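Long-range contacts in D-alanyl transferase DltD (Enterococcus faecium TX0133A04, PDB 6PFX), which probably takes part in the D-alanylation of lipoteichoic acid in the Gram-positive cell wall, as an SGNH-hydrolase-like transferase: residues 21-30 with 119-128; 38-48 with 66-77. All coordinates share one frame; numbering follows the deposited sequence.

Contact 1. Residues 21-30 with 119-128; sequences VNVLKGDAIK and TYYSELQTYD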
loop_
_atom_site.group_PDB
_atom_site.type_symbol
_atom_site.label_atom_id
_atom_site.label_comp_id
_atom_site.label_asym_id
_atom_site.label_seq_id
_atom_site.Cartn_x
_atom_site.Cartn_y
_atom_site.Cartn_z
ATOM N N VAL A 21 -12.883 6.235 2.075
ATOM C CA VAL A 21 -11.951 7.229 2.597
ATOM C C VAL A 21 -12.214 7.525 4.069
ATOM O O VAL A 21 -11.272 7.755 4.839
ATOM C CB VAL A 21 -11.983 8.494 1.717
ATOM C CG1 VAL A 21 -11.092 9.555 2.296
ATOM C CG2 VAL A 21 -11.555 8.154 0.304
ATOM N N ASN A 22 -13.482 7.491 4.497
ATOM C CA ASN A 22 -13.798 7.740 5.899
ATOM C C ASN A 22 -13.304 6.618 6.807
ATOM O O ASN A 22 -12.986 6.867 7.976
ATOM C CB ASN A 22 -15.307 7.908 6.086
ATOM C CG ASN A 22 -15.821 9.226 5.552
ATOM O OD1 ASN A 22 -15.132 10.245 5.605
ATOM N ND2 ASN A 22 -17.041 9.214 5.029
ATOM N N VAL A 23 -13.250 5.381 6.303
ATOM C CA VAL A 23 -12.678 4.279 7.074
ATOM C C VAL A 23 -11.162 4.412 7.135
ATOM O O VAL A 23 -10.551 4.300 8.205
ATOM C CB VAL A 23 -13.101 2.931 6.459
ATOM C CG1 VAL A 23 -12.305 1.781 7.065
ATOM C CG2 VAL A 23 -14.590 2.699 6.653
ATOM N N LEU A 24 -10.539 4.693 5.987
ATOM C CA LEU A 24 -9.085 4.773 5.920
ATOM C C LEU A 24 -8.536 5.942 6.734
ATOM O O LEU A 24 -7.431 5.842 7.282
ATOM C CB LEU A 24 -8.633 4.876 4.462
ATOM C CG LEU A 24 -9.062 3.765 3.502
ATOM C CD1 LEU A 24 -8.288 3.911 2.195
ATOM C CD2 LEU A 24 -8.881 2.382 4.083
ATOM N N LYS A 25 -9.280 7.050 6.824
ATOM C CA LYS A 25 -8.874 8.205 7.617
ATOM C C LYS A 25 -9.310 8.118 9.073
ATOM O O LYS A 25 -8.900 8.961 9.880
ATOM C CB LYS A 25 -9.495 9.488 7.047
ATOM C CG LYS A 25 -8.959 9.898 5.702
ATOM C CD LYS A 25 -9.386 11.308 5.280
ATOM C CE LYS A 25 -10.896 11.501 5.332
ATOM N NZ LYS A 25 -11.305 12.851 4.832
ATOM N N GLY A 26 -10.150 7.148 9.424
ATOM C CA GLY A 26 -10.707 7.056 10.753
ATOM C C GLY A 26 -9.964 6.076 11.644
ATOM O O GLY A 26 -8.875 5.590 11.324
ATOM N N ASP A 27 -10.578 5.808 12.804
ATOM C CA ASP A 27 -10.031 4.891 13.789
ATOM C C ASP A 27 -11.018 3.804 14.213
ATOM O O ASP A 27 -10.642 2.634 14.318
ATOM C CB ASP A 27 -9.605 5.651 15.057
ATOM C CG ASP A 27 -8.296 6.384 14.903
ATOM O OD1 ASP A 27 -7.474 5.992 14.052
ATOM O OD2 ASP A 27 -8.078 7.357 15.653
ATOM N N ALA A 28 -12.272 4.175 14.487
ATOM C CA ALA A 28 -13.180 3.271 15.188
ATOM C C ALA A 28 -13.356 1.959 14.435
ATOM O O ALA A 28 -13.262 0.876 15.023
ATOM C CB ALA A 28 -14.527 3.961 15.412
ATOM N N ILE A 29 -13.587 2.029 13.127
ATOM C CA ILE A 29 -13.865 0.818 12.361
ATOM C C ILE A 29 -12.590 0.021 12.133
ATOM O O ILE A 29 -12.504 -1.160 12.486
ATOM C CB ILE A 29 -14.578 1.154 11.038
ATOM C CG1 ILE A 29 -15.987 1.679 11.330
ATOM C CG2 ILE A 29 -14.625 -0.074 10.145
ATOM C CD1 ILE A 29 -16.733 2.168 10.091
ATOM N N LYS A 30 -11.576 0.654 11.544
ATOM C CA LYS A 30 -10.375 -0.083 11.164
ATOM C C LYS A 30 -9.651 -0.648 12.386
ATOM O O LYS A 30 -9.146 -1.773 12.340
ATOM C CB LYS A 30 -9.464 0.793 10.296
ATOM C CG LYS A 30 -8.531 1.736 11.051
ATOM C CD LYS A 30 -7.771 2.634 10.074
ATOM C CE LYS A 30 -6.486 3.161 10.652
ATOM N NZ LYS A 30 -6.715 3.829 11.965
ATOM N N THR A 119 -5.999 14.279 -0.051
ATOM C CA THR A 119 -7.197 13.445 -0.016
ATOM C C THR A 119 -7.261 12.604 1.252
ATOM O O THR A 119 -8.339 12.414 1.828
ATOM C CB THR A 119 -7.246 12.535 -1.243
ATOM O OG1 THR A 119 -7.344 13.338 -2.419
ATOM C CG2 THR A 119 -8.439 11.591 -1.167
ATOM N N TYR A 120 -6.124 12.078 1.698
ATOM C CA TYR A 120 -6.099 11.163 2.828
ATOM C C TYR A 120 -5.581 11.788 4.106
ATOM O O TYR A 120 -5.622 11.132 5.153
ATOM C CB TYR A 120 -5.289 9.917 2.469
ATOM C CG TYR A 120 -5.918 9.174 1.327
ATOM C CD1 TYR A 120 -6.934 8.257 1.562
ATOM C CD2 TYR A 120 -5.527 9.410 0.016
ATOM C CE1 TYR A 120 -7.532 7.571 0.526
ATOM C CE2 TYR A 120 -6.127 8.730 -1.037
ATOM C CZ TYR A 120 -7.130 7.812 -0.767
ATOM O OH TYR A 120 -7.742 7.117 -1.783
ATOM N N TYR A 121 -5.118 13.037 4.063
ATOM C CA TYR A 121 -4.648 13.688 5.277
ATOM C C TYR A 121 -5.751 13.662 6.328
ATOM O O TYR A 121 -6.874 14.114 6.074
ATOM C CB TYR A 121 -4.238 15.131 5.005
ATOM C CG TYR A 121 -3.945 15.887 6.283
ATOM C CD1 TYR A 121 -2.902 15.501 7.117
ATOM C CD2 TYR A 121 -4.718 16.973 6.663
ATOM C CE1 TYR A 121 -2.634 16.188 8.297
ATOM C CE2 TYR A 121 -4.460 17.661 7.839
ATOM C CZ TYR A 121 -3.417 17.264 8.648
ATOM O OH TYR A 121 -3.148 17.940 9.819
ATOM N N SER A 122 -5.426 13.121 7.502
ATOM C CA SER A 122 -6.380 12.908 8.583
ATOM C C SER A 122 -5.859 13.638 9.811
ATOM O O SER A 122 -4.828 13.250 10.374
ATOM C CB SER A 122 -6.518 11.420 8.895
ATOM O OG SER A 122 -7.301 11.235 10.052
ATOM N N GLU A 123 -6.553 14.704 10.218
ATOM C CA GLU A 123 -6.199 15.358 11.470
ATOM C C GLU A 123 -6.303 14.380 12.633
ATOM O O GLU A 123 -5.488 14.418 13.562
ATOM C CB GLU A 123 -7.112 16.556 11.728
ATOM C CG GLU A 123 -6.777 17.793 10.915
ATOM C CD GLU A 123 -7.757 18.926 11.166
ATOM O OE1 GLU A 123 -8.981 18.672 11.152
ATOM O OE2 GLU A 123 -7.304 20.067 11.391
ATOM N N LEU A 124 -7.319 13.509 12.608
ATOM C CA LEU A 124 -7.514 12.541 13.685
ATOM C C LEU A 124 -6.278 11.666 13.852
ATOM O O LEU A 124 -5.769 11.489 14.963
ATOM C CB LEU A 124 -8.750 11.675 13.402
ATOM C CG LEU A 124 -9.004 10.487 14.339
ATOM C CD1 LEU A 124 -9.160 10.884 15.807
ATOM C CD2 LEU A 124 -10.235 9.678 13.886
ATOM N N GLN A 125 -5.775 11.119 12.745
ATOM C CA GLN A 125 -4.635 10.216 12.821
ATOM C C GLN A 125 -3.351 10.966 13.125
ATOM O O GLN A 125 -2.467 10.423 13.799
ATOM C CB GLN A 125 -4.519 9.448 11.507
ATOM C CG GLN A 125 -5.677 8.488 11.304
ATOM C CD GLN A 125 -5.623 7.768 9.982
ATOM O OE1 GLN A 125 -4.874 8.142 9.079
ATOM N NE2 GLN A 125 -6.420 6.719 9.863
ATOM N N THR A 126 -3.226 12.203 12.633
ATOM C CA THR A 126 -2.070 13.027 12.967
ATOM C C THR A 126 -2.034 13.308 14.463
ATOM O O THR A 126 -0.995 13.141 15.114
ATOM C CB THR A 126 -2.111 14.330 12.164
ATOM O OG1 THR A 126 -2.147 14.042 10.760
ATOM C CG2 THR A 126 -0.887 15.180 12.462
ATOM N N TYR A 127 -3.177 13.700 15.034
ATOM C CA TYR A 127 -3.235 13.956 16.466
ATOM C C TYR A 127 -3.039 12.666 17.254
ATOM O O TYR A 127 -2.388 12.666 18.307
ATOM C CB TYR A 127 -4.571 14.604 16.829
ATOM C CG TYR A 127 -4.815 15.998 16.287
ATOM C CD1 TYR A 127 -3.872 16.651 15.507
ATOM C CD2 TYR A 127 -6.003 16.664 16.574
ATOM C CE1 TYR A 127 -4.105 17.913 15.025
ATOM C CE2 TYR A 127 -6.234 17.937 16.103
ATOM C CZ TYR A 127 -5.286 18.548 15.321
ATOM O OH TYR A 127 -5.506 19.806 14.828
ATOM N N ASP A 128 -3.588 11.553 16.756
ATOM C CA ASP A 128 -3.320 10.263 17.377
ATOM C C ASP A 128 -1.819 10.071 17.576
ATOM O O ASP A 128 -1.360 9.659 18.647
ATOM C CB ASP A 128 -3.826 9.121 16.490
ATOM C CG ASP A 128 -5.330 8.885 16.582
ATOM O OD1 ASP A 128 -5.988 9.373 17.523
ATOM O OD2 ASP A 128 -5.848 8.188 15.684
HETATM O O HOH W 1 -10.663 13.034 1.630
#

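Contact 2. Residues 38-48 with 66-77; sequences QYIPFFGSSEL and NYRPFLLGAPGT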
loop_
_atom_site.group_PDB
_atom_site.type_symbol
_atom_site.label_atom_id
_atom_site.label_comp_id
_atom_site.label_asym_id
_atom_site.label_seq_id
_atom_site.Cartn_x
_atom_site.Cartn_y
_atom_site.Cartn_z
ATOM N N GLN A 38 -9.182 -12.428 12.677
ATOM C CA GLN A 38 -9.536 -12.844 11.325
ATOM C C GLN A 38 -9.147 -11.807 10.282
ATOM O O GLN A 38 -8.949 -12.160 9.117
ATOM C CB GLN A 38 -11.031 -13.132 11.220
ATOM C CG GLN A 38 -11.908 -11.912 11.419
ATOM C CD GLN A 38 -13.380 -12.190 11.172
ATOM O OE1 GLN A 38 -13.738 -13.006 10.323
ATOM N NE2 GLN A 38 -14.241 -11.499 11.910
ATOM N N TYR A 39 -9.061 -10.532 10.658
ATOM C CA TYR A 39 -8.815 -9.468 9.689
ATOM C C TYR A 39 -7.323 -9.215 9.528
ATOM O O TYR A 39 -6.635 -8.847 10.488
ATOM C CB TYR A 39 -9.553 -8.185 10.069
ATOM C CG TYR A 39 -11.012 -8.284 9.758
ATOM C CD1 TYR A 39 -11.456 -8.297 8.445
ATOM C CD2 TYR A 39 -11.947 -8.385 10.769
ATOM C CE1 TYR A 39 -12.787 -8.414 8.151
ATOM C CE2 TYR A 39 -13.279 -8.493 10.486
ATOM C CZ TYR A 39 -13.699 -8.514 9.175
ATOM O OH TYR A 39 -15.035 -8.628 8.881
ATOM N N ILE A 40 -6.836 -9.399 8.306
ATOM C CA ILE A 40 -5.433 -9.212 7.958
ATOM C C ILE A 40 -5.331 -7.952 7.095
ATOM O O ILE A 40 -5.962 -7.887 6.031
ATOM C CB ILE A 40 -4.864 -10.441 7.220
ATOM C CG1 ILE A 40 -4.887 -11.690 8.118
ATOM C CG2 ILE A 40 -3.464 -10.126 6.655
ATOM C CD1 ILE A 40 -4.123 -11.563 9.454
ATOM N N PRO A 41 -4.567 -6.939 7.507
ATOM C CA PRO A 41 -4.511 -5.717 6.689
ATOM C C PRO A 41 -3.741 -5.957 5.397
ATOM O O PRO A 41 -2.685 -6.598 5.396
ATOM C CB PRO A 41 -3.806 -4.704 7.602
ATOM C CG PRO A 41 -2.942 -5.557 8.490
ATOM C CD PRO A 41 -3.752 -6.820 8.737
ATOM N N PHE A 42 -4.328 -5.499 4.285
ATOM C CA PHE A 42 -3.695 -5.470 2.967
ATOM C C PHE A 42 -3.512 -3.997 2.601
ATOM O O PHE A 42 -4.495 -3.281 2.364
ATOM C CB PHE A 42 -4.561 -6.148 1.909
ATOM C CG PHE A 42 -4.461 -7.656 1.862
ATOM C CD1 PHE A 42 -4.756 -8.442 2.968
ATOM C CD2 PHE A 42 -4.111 -8.284 0.671
ATOM C CE1 PHE A 42 -4.678 -9.833 2.894
ATOM C CE2 PHE A 42 -4.051 -9.653 0.582
ATOM C CZ PHE A 42 -4.339 -10.441 1.692
ATOM N N PHE A 43 -2.263 -3.548 2.586
ATOM C CA PHE A 43 -1.909 -2.183 2.237
ATOM C C PHE A 43 -1.508 -2.116 0.772
ATOM O O PHE A 43 -0.913 -3.049 0.224
ATOM C CB PHE A 43 -0.734 -1.679 3.085
ATOM C CG PHE A 43 -1.049 -1.543 4.549
ATOM C CD1 PHE A 43 -1.636 -0.388 5.045
ATOM C CD2 PHE A 43 -0.753 -2.568 5.436
ATOM C CE1 PHE A 43 -1.930 -0.269 6.391
ATOM C CE2 PHE A 43 -1.056 -2.450 6.774
ATOM C CZ PHE A 43 -1.632 -1.297 7.253
ATOM N N GLY A 44 -1.805 -0.982 0.153
ATOM C CA GLY A 44 -1.469 -0.808 -1.241
ATOM C C GLY A 44 -2.080 0.445 -1.825
ATOM O O GLY A 44 -1.962 1.525 -1.242
ATOM N N SER A 45 -2.716 0.324 -2.985
ATOM C CA SER A 45 -3.401 1.462 -3.598
ATOM C C SER A 45 -4.522 0.921 -4.480
ATOM O O SER A 45 -5.151 -0.076 -4.117
ATOM C CB SER A 45 -2.426 2.390 -4.320
ATOM O OG SER A 45 -1.515 1.692 -5.131
ATOM N N SER A 46 -4.755 1.530 -5.648
ATOM C CA SER A 46 -5.969 1.250 -6.412
ATOM C C SER A 46 -6.078 -0.195 -6.887
ATOM O O SER A 46 -7.186 -0.641 -7.203
ATOM C CB SER A 46 -6.068 2.196 -7.617
ATOM O OG SER A 46 -4.881 2.163 -8.382
ATOM N N GLU A 47 -4.972 -0.938 -6.948
ATOM C CA GLU A 47 -5.048 -2.319 -7.406
ATOM C C GLU A 47 -5.915 -3.165 -6.485
ATOM O O GLU A 47 -6.425 -4.210 -6.901
ATOM C CB GLU A 47 -3.648 -2.924 -7.529
ATOM C CG GLU A 47 -2.908 -3.183 -6.214
ATOM C CD GLU A 47 -2.382 -1.932 -5.538
ATOM O OE1 GLU A 47 -2.367 -0.834 -6.138
ATOM O OE2 GLU A 47 -1.979 -2.052 -4.373
ATOM N N LEU A 48 -6.094 -2.742 -5.238
ATOM C CA LEU A 48 -6.888 -3.552 -4.330
ATOM C C LEU A 48 -8.376 -3.507 -4.646
ATOM O O LEU A 48 -9.127 -4.333 -4.116
ATOM C CB LEU A 48 -6.628 -3.113 -2.889
ATOM C CG LEU A 48 -5.243 -3.479 -2.342
ATOM C CD1 LEU A 48 -4.994 -2.774 -1.010
ATOM C CD2 LEU A 48 -5.112 -4.977 -2.183
ATOM N N ASN A 66 -9.122 -18.938 6.919
ATOM C CA ASN A 66 -9.237 -18.477 8.294
ATOM C C ASN A 66 -8.944 -16.984 8.461
ATOM O O ASN A 66 -8.694 -16.531 9.587
ATOM C CB ASN A 66 -8.295 -19.297 9.177
ATOM C CG ASN A 66 -8.653 -19.220 10.645
ATOM O OD1 ASN A 66 -9.826 -19.132 11.005
ATOM N ND2 ASN A 66 -7.637 -19.251 11.504
ATOM N N TYR A 67 -8.952 -16.218 7.374
ATOM C CA TYR A 67 -8.759 -14.780 7.436
ATOM C C TYR A 67 -9.656 -14.118 6.399
ATOM O O TYR A 67 -10.113 -14.751 5.438
ATOM C CB TYR A 67 -7.293 -14.370 7.159
ATOM C CG TYR A 67 -6.858 -14.703 5.757
ATOM C CD1 TYR A 67 -6.376 -15.961 5.444
ATOM C CD2 TYR A 67 -6.955 -13.764 4.738
ATOM C CE1 TYR A 67 -5.999 -16.282 4.162
ATOM C CE2 TYR A 67 -6.589 -14.079 3.458
ATOM C CZ TYR A 67 -6.117 -15.346 3.173
ATOM O OH TYR A 67 -5.730 -15.697 1.896
ATOM N N ARG A 68 -9.867 -12.814 6.595
ATOM C CA ARG A 68 -10.457 -11.922 5.605
ATOM C C ARG A 68 -9.567 -10.708 5.424
ATOM O O ARG A 68 -9.198 -10.043 6.413
ATOM C CB ARG A 68 -11.852 -11.510 6.098
ATOM C CG ARG A 68 -12.598 -10.590 5.163
ATOM C CD ARG A 68 -14.051 -10.340 5.600
ATOM N NE ARG A 68 -14.908 -11.522 5.497
ATOM C CZ ARG A 68 -15.252 -12.300 6.522
ATOM N NH1 ARG A 68 -14.815 -12.041 7.745
ATOM N NH2 ARG A 68 -16.040 -13.345 6.318
ATOM N N PRO A 69 -9.174 -10.368 4.198
ATOM C CA PRO A 69 -8.407 -9.131 4.012
ATOM C C PRO A 69 -9.220 -7.924 4.460
ATOM O O PRO A 69 -10.434 -7.859 4.265
ATOM C CB PRO A 69 -8.119 -9.097 2.504
ATOM C CG PRO A 69 -8.333 -10.513 2.041
ATOM C CD PRO A 69 -9.384 -11.097 2.931
ATOM N N PHE A 70 -8.541 -6.967 5.078
ATOM C CA PHE A 70 -9.104 -5.647 5.334
ATOM C C PHE A 70 -8.318 -4.696 4.430
ATOM O O PHE A 70 -7.111 -4.508 4.617
ATOM C CB PHE A 70 -9.008 -5.256 6.804
ATOM C CG PHE A 70 -9.933 -4.145 7.164
ATOM C CD1 PHE A 70 -9.687 -2.864 6.707
ATOM C CD2 PHE A 70 -11.066 -4.380 7.924
ATOM C CE1 PHE A 70 -10.552 -1.819 7.020
ATOM C CE2 PHE A 70 -11.944 -3.353 8.222
ATOM C CZ PHE A 70 -11.680 -2.067 7.781
ATOM N N LEU A 71 -8.973 -4.158 3.407
ATOM C CA LEU A 71 -8.261 -3.421 2.369
ATOM C C LEU A 71 -8.018 -1.987 2.817
ATOM O O LEU A 71 -8.966 -1.228 3.054
ATOM C CB LEU A 71 -9.061 -3.447 1.072
ATOM C CG LEU A 71 -9.544 -4.820 0.613
ATOM C CD1 LEU A 71 -10.319 -4.686 -0.675
ATOM C CD2 LEU A 71 -8.376 -5.781 0.429
ATOM N N LEU A 72 -6.749 -1.602 2.893
ATOM C CA LEU A 72 -6.377 -0.292 3.402
ATOM C C LEU A 72 -5.661 0.578 2.380
ATOM O O LEU A 72 -5.283 1.711 2.701
ATOM C CB LEU A 72 -5.544 -0.435 4.682
ATOM C CG LEU A 72 -6.311 -0.959 5.904
ATOM C CD1 LEU A 72 -5.351 -1.249 7.044
ATOM C CD2 LEU A 72 -7.394 0.027 6.345
ATOM N N GLY A 73 -5.487 0.114 1.178
ATOM C CA GLY A 73 -5.097 0.997 0.105
ATOM C C GLY A 73 -6.297 1.536 -0.670
ATOM O O GLY A 73 -7.385 0.959 -0.634
ATOM N N ALA A 74 -6.068 2.644 -1.373
ATOM C CA ALA A 74 -7.075 3.286 -2.211
ATOM C C ALA A 74 -6.344 4.125 -3.252
ATOM O O ALA A 74 -5.117 4.260 -3.198
ATOM C CB ALA A 74 -8.030 4.152 -1.372
ATOM N N PRO A 75 -7.050 4.679 -4.236
ATOM C CA PRO A 75 -6.334 5.433 -5.279
ATOM C C PRO A 75 -5.575 6.606 -4.679
ATOM O O PRO A 75 -6.156 7.491 -4.049
ATOM C CB PRO A 75 -7.451 5.884 -6.229
ATOM C CG PRO A 75 -8.509 4.868 -6.051
ATOM C CD PRO A 75 -8.478 4.517 -4.572
ATOM N N GLY A 76 -4.261 6.585 -4.848
ATOM C CA GLY A 76 -3.415 7.648 -4.360
ATOM C C GLY A 76 -2.874 7.476 -2.956
ATOM O O GLY A 76 -2.161 8.368 -2.483
ATOM N N THR A 77 -3.177 6.371 -2.271
ATOM C CA THR A 77 -2.549 6.110 -0.979
ATOM C C THR A 77 -1.131 5.593 -1.223
ATOM O O THR A 77 -0.949 4.580 -1.907
ATOM C CB THR A 77 -3.331 5.112 -0.123
ATOM O OG1 THR A 77 -3.465 3.859 -0.800
ATOM C CG2 THR A 77 -4.704 5.664 0.214
HETATM O O HOH W 2 -3.563 4.435 -7.106
#

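Contact 1. Residues 21-30 with 119-128
Val21 and Leu24, on the helix 21-24, meet the ring of Tyr120 at one atom: Val21 CG2 and Leu24 CD1 each lie 4.1 Å from Tyr120 CE1. The Val21 side chain crosses the tyrosine at about a right angle, whereas that of Leu24 runs alongside it. Next, Lys25 lays its aliphatic chain over the backbone that leaves helix 114-120, with Lys25 CG 3.6 Å from Tyr120 O. Its carbonyl, Lys25 O, takes a 2.8 Å hydrogen bond in the carbonyl plane from Ser122 OG, which chi1 of 172° sets anti to the serine N. Ser122 OG also accepts from Gln125 N and so caps helix 123-132. The extended chain of Gln125 carries NE2 between two carbonyls, donating to Leu24 O at 2.9 Å and to Gly26 O at 3.1 Å. The side chains of Asp27 and Leu124 come at each other from opposite directions, Asp27 OD2 lying 3.5 Å from Leu124 CG. Lys30 NZ grips Gly26 O a second time, forms a salt bridge with Asp27 OD1 and hydrogen-bonds to Ser88. Together these contacts seat the turn between helices 21-24 and 28-35 on the start of helix 123-132, with helix 79-89 touching Gln125 and helix 181-193 touching Leu124.

Contact 2. Residues 38-48 with 66-77
Strands 39-43 and 68-71 are the two parallel strands of a beta-alpha-beta unit whose connection carries helix 56-62, at one edge of the central parallel sheet of an SGNH-hydrolase-like fold, strand 68-71 outermost. Five backbone hydrogen bonds join them, from Arg68 N to Gln38 O at one end to Leu72 N to Phe42 O at the other; Ile40 and Phe42 alternate with Phe70 as donors between. On the sheet face bearing Tyr39, Pro41 and Phe70, the edge of the Phe70 ring points at the face of Tyr39 in an offset edge-to-face pair, with centroids 5.9 Å apart and planes at 81°. Arg68 runs alongside the same tyrosine, its CD 3.4 Å from Tyr39 CE1. A bend at chi3 (-68°) turns its guanidinium toward Gln38, and Arg68 NH1 makes a weak 3.0 Å hydrogen bond to Gln38 OE1, while Gln38 NE2 is held by Glu36. On the other face, Pro69 CB sits over the ring of Phe42 in a CH-pi contact, 3.8 Å from the centroid, and Ile40 CG1 packs on Tyr67 CB. Helix 56-62 meets Phe42, Tyr67 and Pro69 on this side.

Beyond the strands the segments enter the probable active site. Ser46 OG is hydrogen-bonded to His348 NE2 and, with Asp345, fits a Ser-His-Asp triad. The residues flanking this serine are tied together, Ser45 N donating to Glu47 OE2 and Ser45 OG to Glu47 OE1. Gly73 CA passes 3.5 Å from Gly44 O; Gly73 N and O are buried without a polar partner. Pro75 lies against the serine, its CG 3.9 Å from Ser46 CB, and a water bridges Ser46 OG, at 2.9 Å, to Gly76 N.

Overall arrangement
From the N terminus the chain passes through the 21-30 turn and helix 28-35 directly into strand 39-43, the first sheet strand in the chain, which lies next to the edge strand 68-71. Helix 56-62 then brings it back to that edge strand, where contact 2 closes a short loop. After helix 79-89 and strand 97-101 it reaches helices 114-120 and 123-132, and contact 1 closes a much longer loop within which contact 2 is nested. Their centres lie about 15 Å apart, yet they touch: Tyr120 OH probably hydrogen-bonds to Pro75 O, and Leu24 packs on Ala74. The outer helical layer of contact 1 is thereby joined to the loop flanking the probable catalytic serine in contact 2.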